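Local coordinates for protein gluconate kinase (Lactobacillus acidophilus, PDB 3LL3) that binds ATP and D-xylulose in the cleft of an FGGY-family sugar kinase and probably phosphorylates a sugar or sugar acid such as gluconate, at residues 119-124 with 190-194; 49-53 with 160-165; 330-336 with 371-375. All coordinates share one frame; numbering follows the deposited sequence. Where two conformers were deposited one is given.

Contact 1: residues 119-124 with 190-194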
ATOM      1  N   GLN A 119     -16.399  25.361  16.819  1.00 28.60           N
ATOM      2  CA  GLN A 119     -16.881  26.714  17.052  1.00 28.64           C
ATOM      3  C   GLN A 119     -15.783  27.722  16.763  1.00 26.48           C
ATOM      4  O   GLN A 119     -16.025  28.766  16.161  1.00 28.60           O
ATOM      5  CB  GLN A 119     -17.366  26.892  18.502  1.00 30.28           C
ATOM      6  CG  GLN A 119     -17.951  28.289  18.748  1.00 31.29           C
ATOM      7  CD  GLN A 119     -18.293  28.575  20.220  1.00 37.27           C
ATOM      8  OE1 GLN A 119     -17.577  28.161  21.136  1.00 36.52           O
ATOM      9  NE2 GLN A 119     -19.379  29.312  20.438  1.00 37.44           N
ATOM     10  N   ILE A 120     -14.572  27.410  17.200  1.00 25.70           N
ATOM     11  CA  ILE A 120     -13.424  28.254  16.882  1.00 26.68           C
ATOM     12  C   ILE A 120     -13.268  28.395  15.356  1.00 26.60           C
ATOM     13  O   ILE A 120     -13.046  29.501  14.829  1.00 25.31           O
ATOM     14  CB  ILE A 120     -12.138  27.714  17.551  1.00 27.69           C
ATOM     15  CG1 ILE A 120     -12.157  28.020  19.049  1.00 26.86           C
ATOM     16  CG2 ILE A 120     -10.880  28.323  16.922  1.00 25.83           C
ATOM     17  CD1 ILE A 120     -11.133  27.248  19.833  1.00 27.39           C
ATOM     18  N   TYR A 121     -13.414  27.277  14.646  1.00 25.36           N
ATOM     19  CA  TYR A 121     -13.378  27.297  13.183  1.00 26.78           C
ATOM     20  C   TYR A 121     -14.463  28.192  12.568  1.00 24.59           C
ATOM     21  O   TYR A 121     -14.188  29.007  11.706  1.00 27.42           O
ATOM     22  CB  TYR A 121     -13.470  25.884  12.599  1.00 23.88           C
ATOM     23  CG  TYR A 121     -13.400  25.922  11.098  1.00 27.15           C
ATOM     24  CD1 TYR A 121     -12.199  26.191  10.452  1.00 25.32           C
ATOM     25  CD2 TYR A 121     -14.537  25.723  10.322  1.00 26.40           C
ATOM     26  CE1 TYR A 121     -12.131  26.261   9.062  1.00 26.46           C
ATOM     27  CE2 TYR A 121     -14.483  25.777   8.942  1.00 28.73           C
ATOM     28  CZ  TYR A 121     -13.279  26.050   8.318  1.00 28.36           C
ATOM     29  OH  TYR A 121     -13.229  26.107   6.949  1.00 26.79           O
ATOM     30  N   ARG A 122     -15.702  27.985  12.999  1.00 28.24           N
ATOM     31  CA  ARG A 122     -16.801  28.821  12.534  0.55 28.31           C
ATOM     32  C   ARG A 122     -16.537  30.299  12.827  1.00 27.94           C
ATOM     33  O   ARG A 122     -16.884  31.138  12.007  1.00 28.50           O
ATOM     34  CB  ARG A 122     -18.131  28.375  13.152  0.55 30.27           C
ATOM     35  CG  ARG A 122     -19.015  27.518  12.263  0.55 29.94           C
ATOM     36  CD  ARG A 122     -20.285  27.086  13.000  0.55 29.68           C
ATOM     37  NE  ARG A 122     -20.139  25.732  13.524  0.55 32.81           N
ATOM     38  CZ  ARG A 122     -20.091  25.419  14.811  0.55 31.14           C
ATOM     39  NH1 ARG A 122     -19.944  24.156  15.169  0.55 32.67           N
ATOM     40  NH2 ARG A 122     -20.206  26.355  15.738  0.55 31.35           N
ATOM     41  N   LYS A 123     -15.900  30.622  13.956  1.00 26.51           N
ATOM     42  CA  LYS A 123     -15.629  32.021  14.320  1.00 28.30           C
ATOM     43  C   LYS A 123     -14.444  32.651  13.603  1.00 26.61           C
ATOM     44  O   LYS A 123     -14.468  33.846  13.293  1.00 24.83           O
ATOM     45  CB  LYS A 123     -15.375  32.165  15.823  1.00 26.38           C
ATOM     46  CG  LYS A 123     -16.622  32.241  16.690  1.00 28.83           C
ATOM     47  CD  LYS A 123     -16.245  32.051  18.154  1.00 29.10           C
ATOM     48  CE  LYS A 123     -17.469  32.094  19.045  1.00 33.05           C
ATOM     49  NZ  LYS A 123     -18.071  33.455  19.040  1.00 36.71           N
ATOM     50  N   THR A 124     -13.393  31.868  13.381  1.00 24.32           N
ATOM     51  CA  THR A 124     -12.099  32.464  13.033  1.00 25.09           C
ATOM     52  C   THR A 124     -11.452  31.903  11.769  1.00 24.99           C
ATOM     53  O   THR A 124     -10.435  32.415  11.327  1.00 25.59           O
ATOM     54  CB  THR A 124     -11.079  32.323  14.187  1.00 24.74           C
ATOM     55  OG1 THR A 124     -10.657  30.952  14.292  1.00 23.30           O
ATOM     56  CG2 THR A 124     -11.681  32.794  15.531  1.00 24.07           C
ATOM     57  N   ASP A 190     -12.173  37.990  18.865  1.00 27.29           N
ATOM     58  CA  ASP A 190     -13.485  37.467  19.239  1.00 29.54           C
ATOM     59  C   ASP A 190     -13.637  37.548  20.771  1.00 30.54           C
ATOM     60  O   ASP A 190     -12.883  36.895  21.501  1.00 28.49           O
ATOM     61  CB  ASP A 190     -13.620  36.020  18.759  1.00 28.03           C
ATOM     62  CG  ASP A 190     -15.019  35.474  18.927  1.00 31.36           C
ATOM     63  OD1 ASP A 190     -15.784  35.506  17.949  1.00 31.58           O
ATOM     64  OD2 ASP A 190     -15.370  35.032  20.049  1.00 34.99           O
ATOM     65  N   GLN A 191     -14.574  38.366  21.254  1.00 30.12           N
ATOM     66  CA  GLN A 191     -14.710  38.581  22.706  1.00 30.86           C
ATOM     67  C   GLN A 191     -14.994  37.308  23.500  1.00 31.67           C
ATOM     68  O   GLN A 191     -14.433  37.092  24.581  1.00 32.35           O
ATOM     69  CB  GLN A 191     -15.786  39.610  23.035  1.00 32.83           C
ATOM     70  CG  GLN A 191     -15.782  39.986  24.538  1.00 33.87           C
ATOM     71  CD  GLN A 191     -14.506  40.713  24.935  1.00 35.41           C
ATOM     72  OE1 GLN A 191     -13.770  40.274  25.820  1.00 35.93           O
ATOM     73  NE2 GLN A 191     -14.228  41.819  24.262  1.00 35.88           N
ATOM     74  N   GLU A 192     -15.897  36.490  22.977  1.00 31.27           N
ATOM     75  CA  GLU A 192     -16.201  35.193  23.557  1.00 32.40           C
ATOM     76  C   GLU A 192     -14.948  34.321  23.713  1.00 31.34           C
ATOM     77  O   GLU A 192     -14.732  33.712  24.758  1.00 28.83           O
ATOM     78  CB  GLU A 192     -17.254  34.493  22.698  1.00 33.67           C
ATOM     79  CG  GLU A 192     -17.822  33.241  23.290  1.00 40.70           C
ATOM     80  CD  GLU A 192     -18.990  32.681  22.475  1.00 44.13           C
ATOM     81  OE1 GLU A 192     -19.443  33.350  21.510  1.00 41.70           O
ATOM     82  OE2 GLU A 192     -19.457  31.574  22.818  1.00 46.11           O
ATOM     83  N   LEU A 193     -14.116  34.255  22.675  1.00 30.54           N
ATOM     84  CA  LEU A 193     -12.887  33.460  22.760  1.00 29.46           C
ATOM     85  C   LEU A 193     -11.868  34.060  23.758  1.00 29.85           C
ATOM     86  O   LEU A 193     -11.180  33.328  24.478  1.00 28.08           O
ATOM     87  CB  LEU A 193     -12.256  33.273  21.364  1.00 29.30           C
ATOM     88  CG  LEU A 193     -13.028  32.406  20.361  1.00 29.10           C
ATOM     89  CD1 LEU A 193     -12.326  32.348  19.005  1.00 25.21           C
ATOM     90  CD2 LEU A 193     -13.287  30.975  20.906  1.00 25.46           C
ATOM     91  N   LEU A 194     -11.764  35.388  23.794  1.00 28.87           N
ATOM     92  CA  LEU A 194     -10.894  36.053  24.758  1.00 30.35           C
ATOM     93  C   LEU A 194     -11.342  35.712  26.189  1.00 30.82           C
ATOM     94  O   LEU A 194     -10.519  35.446  27.069  1.00 29.53           O
ATOM     95  CB  LEU A 194     -10.926  37.572  24.567  1.00 28.93           C
ATOM     96  CG  LEU A 194     -10.250  38.189  23.343  1.00 30.87           C
ATOM     97  CD1 LEU A 194     -10.546  39.678  23.285  1.00 30.51           C
ATOM     98  CD2 LEU A 194      -8.756  37.929  23.372  1.00 29.49           C
TER

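Contact 2: residues 49-53 with 160-165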
ATOM      1  N   PRO A  49      13.824  33.563  20.158  1.00 35.09           N
ATOM      2  CA  PRO A  49      13.535  34.853  19.528  1.00 35.74           C
ATOM      3  C   PRO A  49      14.768  35.755  19.481  1.00 36.99           C
ATOM      4  O   PRO A  49      14.911  36.497  18.514  1.00 36.01           O
ATOM      5  CB  PRO A  49      12.453  35.447  20.433  1.00 30.95           C
ATOM      6  CG  PRO A  49      11.792  34.278  21.018  1.00 33.69           C
ATOM      7  CD  PRO A  49      12.887  33.277  21.256  1.00 35.84           C
ATOM      8  N   LYS A  50      15.638  35.676  20.488  1.00 36.48           N
ATOM      9  CA  LYS A  50      16.886  36.454  20.494  1.00 38.84           C
ATOM     10  C   LYS A  50      17.830  36.083  19.331  1.00 37.98           C
ATOM     11  O   LYS A  50      18.412  36.965  18.688  1.00 37.54           O
ATOM     12  CB  LYS A  50      17.611  36.309  21.837  1.00 38.59           C
ATOM     13  CG  LYS A  50      16.915  37.003  22.987  1.00 46.05           C
ATOM     14  CD  LYS A  50      17.547  36.654  24.323  1.00 47.93           C
ATOM     15  CE  LYS A  50      17.205  37.695  25.369  1.00 52.21           C
ATOM     16  NZ  LYS A  50      17.678  39.047  24.952  1.00 52.89           N
ATOM     17  N   LEU A  51      17.978  34.784  19.075  1.00 37.47           N
ATOM     18  CA  LEU A  51      18.752  34.296  17.929  1.00 39.86           C
ATOM     19  C   LEU A  51      18.162  34.761  16.607  1.00 38.17           C
ATOM     20  O   LEU A  51      18.886  35.197  15.708  1.00 37.09           O
ATOM     21  CB  LEU A  51      18.838  32.768  17.937  1.00 38.24           C
ATOM     22  CG  LEU A  51      19.949  32.177  18.799  1.00 41.42           C
ATOM     23  CD1 LEU A  51      20.036  32.918  20.128  1.00 42.78           C
ATOM     24  CD2 LEU A  51      19.740  30.690  19.022  1.00 42.08           C
ATOM     25  N   ILE A  52      16.845  34.659  16.483  1.00 34.70           N
ATOM     26  CA  ILE A  52      16.185  35.087  15.263  1.00 34.39           C
ATOM     27  C   ILE A  52      16.426  36.570  15.041  1.00 34.99           C
ATOM     28  O   ILE A  52      16.780  36.992  13.929  1.00 32.57           O
ATOM     29  CB  ILE A  52      14.675  34.794  15.292  1.00 33.62           C
ATOM     30  CG1 ILE A  52      14.439  33.282  15.275  1.00 33.13           C
ATOM     31  CG2 ILE A  52      13.986  35.470  14.123  1.00 30.32           C
ATOM     32  CD1 ILE A  52      12.974  32.871  15.236  1.00 34.00           C
ATOM     33  N   PHE A  53      16.258  37.364  16.098  1.00 33.27           N
ATOM     34  CA  PHE A  53      16.467  38.798  15.979  1.00 34.65           C
ATOM     35  C   PHE A  53      17.924  39.147  15.655  1.00 35.53           C
ATOM     36  O   PHE A  53      18.178  40.068  14.891  1.00 34.73           O
ATOM     37  CB  PHE A  53      16.010  39.550  17.230  1.00 35.86           C
ATOM     38  CG  PHE A  53      16.224  41.029  17.138  1.00 35.22           C
ATOM     39  CD1 PHE A  53      17.243  41.641  17.845  1.00 37.25           C
ATOM     40  CD2 PHE A  53      15.431  41.804  16.309  1.00 34.79           C
ATOM     41  CE1 PHE A  53      17.453  43.007  17.739  1.00 38.23           C
ATOM     42  CE2 PHE A  53      15.636  43.163  16.199  1.00 34.60           C
ATOM     43  CZ  PHE A  53      16.643  43.768  16.916  1.00 36.33           C
ATOM     44  N   TYR A 160       7.460  40.419  17.696  1.00 24.64           N
ATOM     45  CA  TYR A 160       8.652  40.483  18.517  1.00 27.67           C
ATOM     46  C   TYR A 160       9.747  41.299  17.850  1.00 28.02           C
ATOM     47  O   TYR A 160      10.283  42.239  18.456  1.00 28.59           O
ATOM     48  CB  TYR A 160       9.188  39.083  18.819  1.00 26.37           C
ATOM     49  CG  TYR A 160      10.468  39.150  19.635  1.00 31.40           C
ATOM     50  CD1 TYR A 160      10.446  39.563  20.954  1.00 31.45           C
ATOM     51  CD2 TYR A 160      11.698  38.825  19.074  1.00 33.82           C
ATOM     52  CE1 TYR A 160      11.610  39.648  21.700  1.00 34.25           C
ATOM     53  CE2 TYR A 160      12.871  38.901  19.814  1.00 33.32           C
ATOM     54  CZ  TYR A 160      12.820  39.312  21.126  1.00 35.41           C
ATOM     55  OH  TYR A 160      13.987  39.384  21.862  1.00 37.61           O
ATOM     56  N   ILE A 161      10.083  40.918  16.606  1.00 27.28           N
ATOM     57  CA  ILE A 161      11.113  41.603  15.840  1.00 25.55           C
ATOM     58  C   ILE A 161      10.797  43.081  15.725  1.00 27.47           C
ATOM     59  O   ILE A 161      11.629  43.930  16.053  1.00 27.94           O
ATOM     60  CB  ILE A 161      11.295  40.995  14.427  1.00 25.12           C
ATOM     61  CG1 ILE A 161      11.812  39.561  14.540  1.00 24.16           C
ATOM     62  CG2 ILE A 161      12.249  41.837  13.605  1.00 24.36           C
ATOM     63  CD1 ILE A 161      11.599  38.710  13.284  1.00 26.22           C
ATOM     64  N   ILE A 162       9.599  43.399  15.264  1.00 24.78           N
ATOM     65  CA  ILE A 162       9.253  44.796  15.088  1.00 27.13           C
ATOM     66  C   ILE A 162       9.277  45.545  16.429  1.00 29.50           C
ATOM     67  O   ILE A 162       9.590  46.731  16.482  1.00 29.55           O
ATOM     68  CB  ILE A 162       7.915  44.935  14.371  1.00 26.74           C
ATOM     69  CG1 ILE A 162       8.092  44.436  12.926  1.00 26.32           C
ATOM     70  CG2 ILE A 162       7.424  46.386  14.398  1.00 25.25           C
ATOM     71  CD1 ILE A 162       6.826  44.336  12.135  1.00 25.40           C
ATOM     72  N   PHE A 163       8.971  44.837  17.507  1.00 28.96           N
ATOM     73  CA  PHE A 163       8.951  45.465  18.820  1.00 29.88           C
ATOM     74  C   PHE A 163      10.373  45.829  19.217  1.00 32.10           C
ATOM     75  O   PHE A 163      10.629  46.927  19.716  1.00 32.02           O
ATOM     76  CB  PHE A 163       8.332  44.536  19.857  1.00 30.27           C
ATOM     77  CG  PHE A 163       8.402  45.065  21.261  1.00 32.95           C
ATOM     78  CD1 PHE A 163       7.788  46.262  21.593  1.00 32.26           C
ATOM     79  CD2 PHE A 163       9.076  44.362  22.248  1.00 35.40           C
ATOM     80  CE1 PHE A 163       7.843  46.757  22.895  1.00 38.14           C
ATOM     81  CE2 PHE A 163       9.133  44.851  23.566  1.00 37.14           C
ATOM     82  CZ  PHE A 163       8.518  46.047  23.881  1.00 38.75           C
ATOM     83  N   ARG A 164      11.302  44.911  18.978  1.00 30.11           N
ATOM     84  CA  ARG A 164      12.685  45.174  19.317  1.00 32.57           C
ATOM     85  C   ARG A 164      13.164  46.398  18.549  1.00 33.21           C
ATOM     86  O   ARG A 164      13.881  47.229  19.101  1.00 36.03           O
ATOM     87  CB  ARG A 164      13.568  43.961  19.030  1.00 32.94           C
ATOM     88  CG  ARG A 164      13.358  42.788  19.988  1.00 34.28           C
ATOM     89  CD  ARG A 164      13.991  43.036  21.362  1.00 35.49           C
ATOM     90  NE  ARG A 164      15.422  43.303  21.266  1.00 35.16           N
ATOM     91  CZ  ARG A 164      16.367  42.369  21.193  1.00 37.66           C
ATOM     92  NH1 ARG A 164      16.045  41.086  21.214  1.00 37.30           N
ATOM     93  NH2 ARG A 164      17.644  42.723  21.083  1.00 40.30           N
ATOM     94  N   LEU A 165      12.744  46.530  17.291  1.00 30.38           N
ATOM     95  CA  LEU A 165      13.216  47.637  16.449  1.00 31.89           C
ATOM     96  C   LEU A 165      12.607  49.017  16.749  1.00 33.77           C
ATOM     97  O   LEU A 165      13.287  50.040  16.600  1.00 33.83           O
ATOM     98  CB  LEU A 165      13.047  47.304  14.957  1.00 29.34           C
ATOM     99  CG  LEU A 165      13.942  46.194  14.420  1.00 28.97           C
ATOM    100  CD1 LEU A 165      13.509  45.806  12.994  1.00 27.71           C
ATOM    101  CD2 LEU A 165      15.404  46.612  14.436  1.00 30.85           C
TER
HETATM  102  O   HOH W   1      18.834  39.195  20.366  1.00 44.05           O

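Contact 3: residues 330-336 with 371-375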
ATOM      1  N   GLY A 330      -1.140   7.023 -14.921  1.00 26.24           N
ATOM      2  CA  GLY A 330      -2.111   6.319 -14.107  1.00 25.25           C
ATOM      3  C   GLY A 330      -1.479   5.122 -13.423  1.00 24.63           C
ATOM      4  O   GLY A 330      -2.113   4.477 -12.592  1.00 25.38           O
ATOM      5  N   SER A 331      -0.233   4.827 -13.785  1.00 22.80           N
ATOM      6  CA  SER A 331       0.548   3.744 -13.181  1.00 25.99           C
ATOM      7  C   SER A 331      -0.185   2.391 -13.153  1.00 27.69           C
ATOM      8  O   SER A 331      -0.052   1.619 -12.194  1.00 26.70           O
ATOM      9  CB  SER A 331       0.991   4.120 -11.760  1.00 24.49           C
ATOM     10  OG  SER A 331       1.698   5.358 -11.724  1.00 26.36           O
ATOM     11  N   ARG A 332      -0.955   2.118 -14.197  1.00 25.02           N
ATOM     12  CA  ARG A 332      -1.768   0.904 -14.266  1.00 27.44           C
ATOM     13  C   ARG A 332      -2.678   0.773 -13.052  1.00 29.07           C
ATOM     14  O   ARG A 332      -2.879  -0.326 -12.515  1.00 27.36           O
ATOM     15  CB  ARG A 332      -0.879  -0.331 -14.401  1.00 28.03           C
ATOM     16  CG  ARG A 332       0.116  -0.242 -15.551  1.00 29.14           C
ATOM     17  CD  ARG A 332       0.824  -1.575 -15.757  1.00 30.60           C
ATOM     18  NE  ARG A 332       1.973  -1.416 -16.634  1.00 31.83           N
ATOM     19  CZ  ARG A 332       1.910  -1.541 -17.955  1.00 37.43           C
ATOM     20  NH1 ARG A 332       0.749  -1.847 -18.535  1.00 38.35           N
ATOM     21  NH2 ARG A 332       2.998  -1.372 -18.691  1.00 39.04           N
ATOM     22  N   ASN A 333      -3.228   1.904 -12.623  1.00 27.18           N
ATOM     23  CA  ASN A 333      -4.202   1.922 -11.555  1.00 26.94           C
ATOM     24  C   ASN A 333      -3.613   1.671 -10.178  1.00 28.03           C
ATOM     25  O   ASN A 333      -4.342   1.344  -9.244  1.00 30.83           O
ATOM     26  CB  ASN A 333      -5.318   0.912 -11.829  1.00 31.17           C
ATOM     27  CG  ASN A 333      -6.374   1.452 -12.762  1.00 38.92           C
ATOM     28  OD1 ASN A 333      -6.386   2.648 -13.096  1.00 35.31           O
ATOM     29  ND2 ASN A 333      -7.276   0.574 -13.194  1.00 39.95           N
ATOM     30  N   LEU A 334      -2.306   1.820 -10.034  1.00 26.34           N
ATOM     31  CA  LEU A 334      -1.728   1.715  -8.708  1.00 25.33           C
ATOM     32  C   LEU A 334      -1.992   3.021  -7.941  1.00 26.06           C
ATOM     33  O   LEU A 334      -1.710   4.101  -8.440  1.00 23.77           O
ATOM     34  CB  LEU A 334      -0.236   1.406  -8.799  1.00 24.32           C
ATOM     35  CG  LEU A 334       0.498   1.333  -7.458  1.00 26.18           C
ATOM     36  CD1 LEU A 334      -0.101   0.230  -6.573  1.00 25.25           C
ATOM     37  CD2 LEU A 334       1.978   1.119  -7.686  1.00 23.46           C
ATOM     38  N   ILE A 335      -2.549   2.914  -6.736  1.00 24.24           N
ATOM     39  CA  ILE A 335      -2.792   4.077  -5.889  1.00 22.83           C
ATOM     40  C   ILE A 335      -1.733   4.218  -4.787  1.00 24.85           C
ATOM     41  O   ILE A 335      -1.415   3.246  -4.085  1.00 22.19           O
ATOM     42  CB  ILE A 335      -4.176   4.015  -5.223  1.00 24.16           C
ATOM     43  CG1 ILE A 335      -5.279   4.147  -6.276  1.00 24.99           C
ATOM     44  CG2 ILE A 335      -4.304   5.118  -4.139  1.00 22.45           C
ATOM     45  CD1 ILE A 335      -5.117   5.356  -7.181  1.00 24.18           C
ATOM     46  N   PHE A 336      -1.197   5.428  -4.644  1.00 22.03           N
ATOM     47  CA  PHE A 336      -0.299   5.758  -3.548  1.00 19.95           C
ATOM     48  C   PHE A 336      -0.928   6.859  -2.708  1.00 23.83           C
ATOM     49  O   PHE A 336      -1.057   7.997  -3.178  1.00 19.39           O
ATOM     50  CB  PHE A 336       1.066   6.220  -4.059  1.00 19.61           C
ATOM     51  CG  PHE A 336       2.041   6.577  -2.959  1.00 19.43           C
ATOM     52  CD1 PHE A 336       2.611   5.590  -2.158  1.00 20.59           C
ATOM     53  CD2 PHE A 336       2.401   7.895  -2.731  1.00 20.18           C
ATOM     54  CE1 PHE A 336       3.521   5.920  -1.149  1.00 19.33           C
ATOM     55  CE2 PHE A 336       3.297   8.230  -1.731  1.00 20.09           C
ATOM     56  CZ  PHE A 336       3.857   7.253  -0.936  1.00 22.15           C
ATOM     57  N   ALA A 371       3.508   6.154  -9.322  1.00 23.59           N
ATOM     58  CA  ALA A 371       2.375   6.218  -8.408  1.00 22.84           C
ATOM     59  C   ALA A 371       2.665   7.178  -7.271  1.00 22.20           C
ATOM     60  O   ALA A 371       1.756   7.851  -6.796  1.00 22.03           O
ATOM     61  CB  ALA A 371       2.017   4.820  -7.845  1.00 22.32           C
ATOM     62  N   VAL A 372       3.916   7.224  -6.818  1.00 20.32           N
ATOM     63  CA  VAL A 372       4.287   8.137  -5.738  1.00 20.47           C
ATOM     64  C   VAL A 372       4.064   9.579  -6.199  1.00 22.77           C
ATOM     65  O   VAL A 372       3.414  10.373  -5.511  1.00 19.67           O
ATOM     66  CB  VAL A 372       5.757   7.963  -5.298  1.00 22.37           C
ATOM     67  CG1 VAL A 372       6.194   9.143  -4.419  1.00 22.07           C
ATOM     68  CG2 VAL A 372       5.967   6.612  -4.575  1.00 20.68           C
ATOM     69  N   ILE A 373       4.575   9.900  -7.387  1.00 21.71           N
ATOM     70  CA  ILE A 373       4.455  11.259  -7.912  1.00 21.74           C
ATOM     71  C   ILE A 373       2.997  11.610  -8.140  1.00 20.76           C
ATOM     72  O   ILE A 373       2.555  12.704  -7.788  1.00 22.30           O
ATOM     73  CB  ILE A 373       5.247  11.444  -9.225  1.00 20.85           C
ATOM     74  CG1 ILE A 373       6.742  11.351  -8.939  1.00 21.63           C
ATOM     75  CG2 ILE A 373       4.951  12.823  -9.823  1.00 22.79           C
ATOM     76  CD1 ILE A 373       7.596  11.035 -10.167  1.00 26.98           C
ATOM     77  N   GLU A 374       2.252  10.692  -8.741  1.00 20.34           N
ATOM     78  CA  GLU A 374       0.834  10.904  -8.959  1.00 21.49           C
ATOM     79  C   GLU A 374       0.034  11.052  -7.657  1.00 22.59           C
ATOM     80  O   GLU A 374      -0.890  11.874  -7.595  1.00 19.71           O
ATOM     81  CB  GLU A 374       0.238   9.798  -9.819  1.00 23.49           C
ATOM     82  CG  GLU A 374       0.687   9.863 -11.287  1.00 25.70           C
ATOM     83  CD  GLU A 374       0.295   8.644 -12.101  1.00 26.86           C
ATOM     84  OE1 GLU A 374      -0.203   7.649 -11.512  1.00 25.64           O
ATOM     85  OE2 GLU A 374       0.500   8.680 -13.342  1.00 26.66           O
ATOM     86  N   GLY A 375       0.382  10.251  -6.646  1.00 19.66           N
ATOM     87  CA  GLY A 375      -0.286  10.317  -5.358  1.00 20.42           C
ATOM     88  C   GLY A 375      -0.039  11.652  -4.672  1.00 21.26           C
ATOM     89  O   GLY A 375      -0.959  12.259  -4.100  1.00 21.33           O
TER
HETATM   90  O   HOH W   2      -1.644   6.620  -9.298  1.00 28.14           O
HETATM   91  O   HOH W   3      -1.060   7.371  -6.831  1.00 24.23           O

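Contact 1: residues 119-124 with 190-194
The carboxylates of Glu192 and Asp190 are met by Lys123 in different ways. Glu192 is approached from above its plane: Lys123 NZ sits 2.8 Å from Glu192 OE1, well off the plane. The other oxygen, Glu192 OE2, receives Gln119 NE2 at 3.3 Å, also from above the plane, with amide and carboxylate planes at right angles; the N-H...O angle of 136° makes this a bent bond. Glutamine suits the spot because its long, neutral amide supplies an N-H to this second oxygen. Asp190, by contrast, takes the ammonium near its plane, on the syn side of OD1, with Lys123 NZ and Asp190 OD1 3.3 Å apart. The anti lone pair of Asp190 OD2 accepts from Leu193 N at 3.0 Å. Asp190 is thus the N-cap of helix 191-197, and the capping bond holds its carboxylate in place for the lysine. Two acidic groups close together would repel each other; one ammonium between them probably offsets much of that charge.

Lysine suits this place because its methylenes also pack. The chain runs extended to CE and bends only at its last torsion (chi4 -67°), which turns NZ to the acids. Lys123 CD lies 3.9 Å from Leu193 CG. Leu193 then spreads its two methyls: Leu193 CD2 rests 3.7 Å from Ile120 CG1, and Leu193 CD1 meets Thr124 CG2 tip to tip at 3.6 Å. Ile134 of helix 133-143 packs on both Ile120 and Leu193, extending the apolar patch. The arrangement is a salt-bridge network at a capped helix start, joining helices 116-124 and 191-197 in the N-terminal part of the FGGY kinase fold.

Contact 2: residues 49-53 with 160-165
Phe53 enters the surface of helix 160-165 as a knob into a hole formed by Tyr160, Ile161, Arg164 and Leu165, where segments 49-53 and 160-165, on helices 49-65 and 157-166, cross at -67° in the N-terminal domain of this FGGY kinase. With CG anti to its backbone N (chi1 179°), the phenylalanine carries its ring across to the other helix. Arg164 CB lies over one face, 3.8 Å from the Phe53 ring centroid, in a CH-pi contact, while Leu165 meets the edge through CD2. A flat, apolar ring suits a hole lined by aliphatic carbons of Ile161, Arg164 and Leu165, with a guanidinium at its rim.

Arginine serves both as carbon wall and as polar end. Its chain folds back at chi2 and chi3, so that the CD1-CE1 side of the Phe53 ring lies over one guanidinium face, Phe53 CE1 3.4 Å from Arg164 NH2; the two planes are inclined by 45°. Tyr221 turns its ring edge-to-face with Phe53 and is hydrogen-bonded to Arg164 NH2.

Tyr160 is held between Pro49 CB over one face, 3.9 Å from the Tyr160 ring centroid, and Arg164 CG over the opposite one. Proline lacks an amide hydrogen, which costs nothing in a helix's first turn. Ile52 CG2 and Ile161 CD1 meet at 4.1 Å, both residues reaching Val11 of the central sheet. The guanidinium is steadied by Tyr160 OH, almost in its plane, 2.7 Å from Arg164 NH1.

Contact 3: residues 330-336 with 371-375
Glu374 reaches from its helix to the turn at 330-331 and uses both carboxylate oxygens. Glu374 OE2 accepts from Gly330 N at 2.8 Å, met on the syn side in a nearly straight bond (167°). Glu374 OE1 takes the hydroxyl of Ser331, whose OG stands 3.0 Å away and above the carboxylate plane. Serine fits because its short side chain brings a donor close to the acid, and Gly330 fits because its backbone, at positive phi, would press a CB against the preceding carbonyl. A water adds a further link to OE1 and also donates to Leu334 O.

Further along, apolar contacts take over. Ala371 CB lies 3.7 Å from Leu334 CD2, a small methyl that allows close approach. The first torsion of Phe336 is fully extended (chi1 180°), which lays the ring alongside Val372; Val372 CG2 stands almost exactly over the ring centre, 4.0 Å from the Phe336 centroid, as a CH-pi contact. Gly375 CA makes a CA-H...O contact with Phe336 O at 3.3 Å, where a side chain would collide with that oxygen. A second water joins Phe336 N to Ala371 O.

These elements pack strand 335-337, paired antiparallel with 354-359, against helix 365-388 in the C-terminal part of this FGGY kinase.

Outside the two segments, Glu374 OE2 is also bonded by Tyr471 OH, its strongest polar partner, and salt-bridged to Arg370; several donors thus share the carboxylate and would probably stabilise its negative charge. Val372 also touches Ala306 and Leu310 of helix 300-311, the helix that begins at the ATP-binding Gly300. Across the dimer interface, Leu359 of the second subunit packs on Phe336.

How the contacts relate
Contacts 1 and 2 both lie in the N-terminal domain, contact 3 in the C-terminal one. The segments of contacts 1 and 2 alternate along the chain (49-53, 119-124, 160-165, 190-194), and contact 3 follows in series. Contact 1 joins helices 116-124 and 191-197; contact 2 packs helices 49-65 and 157-166 on the six-stranded sheet; contact 3 sets strand 335-337 against helix 365-388. Centres of contacts 1 and 2 are about 29 Å apart; contact 3 lies about 40 Å from contact 1 and about 45 Å from contact 2, centre to centre. None spans both domains, consistent with domains that may move relative to each other, as in relatives of the actin-like ATPases.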